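Local structure of cobalamin biosynthesis protein CobN (Mycobacterium tuberculosis, 7C6O) at residues 808-813 / 819-824. The protein is the large, catalytic subunit of cobaltochelatase, which inserts cobalt into the corrin ring during cobalamin biosynthesis. Numbering follows the deposited sequence.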
loop_
_atom_site.group_PDB
_atom_site.type_symbol
_atom_site.label_atom_id
_atom_site.label_comp_id
_atom_site.label_asym_id
_atom_site.label_seq_id
_atom_site.Cartn_x
_atom_site.Cartn_y
_atom_site.Cartn_z
ATOM N N ILE A 808 9.545 2.736 19.579
ATOM C CA ILE A 808 9.296 4.058 20.144
ATOM C C ILE A 808 10.522 4.946 19.970
ATOM O O ILE A 808 10.402 6.149 19.705
ATOM C CB ILE A 808 8.871 3.934 21.617
ATOM C CG1 ILE A 808 7.457 3.354 21.709
ATOM C CG2 ILE A 808 8.936 5.281 22.311
ATOM C CD1 ILE A 808 6.936 3.219 23.125
ATOM N N GLU A 809 11.718 4.367 20.091
ATOM C CA GLU A 809 12.932 5.138 19.842
ATOM C C GLU A 809 12.945 5.696 18.425
ATOM O O GLU A 809 13.386 6.829 18.200
ATOM C CB GLU A 809 14.168 4.276 20.093
ATOM C CG GLU A 809 15.485 5.038 20.010
ATOM C CD GLU A 809 15.484 6.293 20.869
ATOM O OE1 GLU A 809 15.691 7.395 20.319
ATOM O OE2 GLU A 809 15.264 6.177 22.093
ATOM N N GLN A 810 12.443 4.925 17.455
ATOM C CA GLN A 810 12.440 5.401 16.075
ATOM C C GLN A 810 11.398 6.490 15.855
ATOM O O GLN A 810 11.594 7.364 15.003
ATOM C CB GLN A 810 12.217 4.235 15.111
ATOM C CG GLN A 810 13.423 3.313 14.957
ATOM C CD GLN A 810 14.594 3.974 14.237
ATOM O OE1 GLN A 810 14.445 5.022 13.610
ATOM N NE2 GLN A 810 15.765 3.358 14.326
ATOM N N VAL A 811 10.289 6.460 16.601
ATOM C CA VAL A 811 9.356 7.584 16.568
ATOM C C VAL A 811 10.032 8.843 17.096
ATOM O O VAL A 811 9.878 9.934 16.534
ATOM C CB VAL A 811 8.076 7.253 17.359
ATOM C CG1 VAL A 811 7.199 8.491 17.494
ATOM C CG2 VAL A 811 7.308 6.123 16.686
ATOM N N LEU A 812 10.806 8.708 18.178
ATOM C CA LEU A 812 11.539 9.851 18.712
ATOM C C LEU A 812 12.603 10.336 17.733
ATOM O O LEU A 812 12.808 11.546 17.585
ATOM C CB LEU A 812 12.168 9.488 20.056
ATOM C CG LEU A 812 11.186 9.149 21.180
ATOM C CD1 LEU A 812 11.919 8.803 22.469
ATOM C CD2 LEU A 812 10.222 10.301 21.403
ATOM N N ARG A 813 13.294 9.409 17.059
ATOM C CA ARG A 813 14.262 9.812 16.042
ATOM C C ARG A 813 13.580 10.570 14.911
ATOM O O ARG A 813 14.111 11.570 14.412
ATOM C CB ARG A 813 15.002 8.590 15.490
ATOM C CG ARG A 813 15.932 7.902 16.482
ATOM C CD ARG A 813 16.828 6.865 15.794
ATOM N NE ARG A 813 17.771 7.475 14.856
ATOM C CZ ARG A 813 17.753 7.291 13.538
ATOM N NH1 ARG A 813 16.847 6.494 12.985
ATOM N NH2 ARG A 813 18.650 7.895 12.770
ATOM N N PHE A 819 17.174 10.287 9.834
ATOM C CA PHE A 819 16.822 9.349 8.778
ATOM C C PHE A 819 16.280 8.061 9.386
ATOM O O PHE A 819 16.923 7.450 10.246
ATOM C CB PHE A 819 18.037 9.050 7.897
ATOM C CG PHE A 819 17.757 8.058 6.802
ATOM C CD1 PHE A 819 17.074 8.443 5.659
ATOM C CD2 PHE A 819 18.172 6.741 6.918
ATOM C CE1 PHE A 819 16.809 7.532 4.645
ATOM C CE2 PHE A 819 17.912 5.822 5.910
ATOM C CZ PHE A 819 17.231 6.219 4.772
ATOM N N ILE A 820 15.098 7.651 8.943
ATOM C CA ILE A 820 14.449 6.432 9.416
ATOM C C ILE A 820 14.726 5.328 8.402
ATOM O O ILE A 820 14.256 5.425 7.258
ATOM C CB ILE A 820 12.940 6.634 9.616
ATOM C CG1 ILE A 820 12.681 7.813 10.554
ATOM C CG2 ILE A 820 12.299 5.361 10.162
ATOM C CD1 ILE A 820 13.333 7.668 11.913
ATOM N N PRO A 821 15.463 4.279 8.765
ATOM C CA PRO A 821 15.828 3.260 7.777
ATOM C C PRO A 821 14.602 2.539 7.242
ATOM O O PRO A 821 13.607 2.348 7.945
ATOM C CB PRO A 821 16.737 2.310 8.564
ATOM C CG PRO A 821 16.314 2.488 9.986
ATOM C CD PRO A 821 15.943 3.940 10.115
ATOM N N ALA A 822 14.682 2.147 5.974
ATOM C CA ALA A 822 13.606 1.423 5.318
ATOM C C ALA A 822 13.826 -0.083 5.414
ATOM O O ALA A 822 14.916 -0.563 5.732
ATOM C CB ALA A 822 13.489 1.839 3.851
ATOM N N GLY A 823 12.761 -0.827 5.133
ATOM C CA GLY A 823 12.801 -2.268 5.152
ATOM C C GLY A 823 11.605 -2.859 4.437
ATOM O O GLY A 823 10.646 -2.157 4.106
ATOM N N PRO A 824 11.643 -4.159 4.171
ATOM C CA PRO A 824 10.512 -4.805 3.497
ATOM C C PRO A 824 9.288 -4.875 4.399
ATOM O O PRO A 824 9.366 -4.716 5.620
ATOM C CB PRO A 824 11.041 -6.209 3.174
ATOM C CG PRO A 824 12.530 -6.096 3.278
ATOM C CD PRO A 824 12.773 -5.081 4.352
#
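Arg813 reaches off helix 807-815 to the backbone carbonyl of Phe819, in the chain that follows the helix. Arg813 NH1 donates to Phe819 O at 2.9 Å, with that oxygen tilted 20° from the guanidinium plane; Arg813 NH2 adds a weak bond to Phe819 O at 3.1 Å. A bend at chi3 (66°) carries the head group across to this carbonyl. Arg813 NH1 also donates to Gln810 OE1, one helical turn back, at 2.9 Å and nearly within the guanidinium plane, so two acceptors fix how the group is turned. Next to this polar bridge the packing tightens: the Ile820 and Gln810 side chains run alongside and antiparallel, and Ile820 CD1 sits 3.3 Å from Gln810 OE1 and 3.6 Å from Gln810 O. The irregular chain after helix 807-815 thus passes its side near Gln810 and Arg813, then diverges; Val610, on strand 608-612, packs on Gln810, and Val608 on Ile820. On the looser, partly exposed side, Pro821 CD lies near the guanidinium edge, 3.9 Å from Arg813 NH1, and near the Gln810 amide oxygen; from Ala822 onward the chain no longer touches 808-813. Asp280 OD1 ties Arg813 and Phe819 together, through a salt bridge to Arg813 NH2 and a hydrogen bond from Phe819 N.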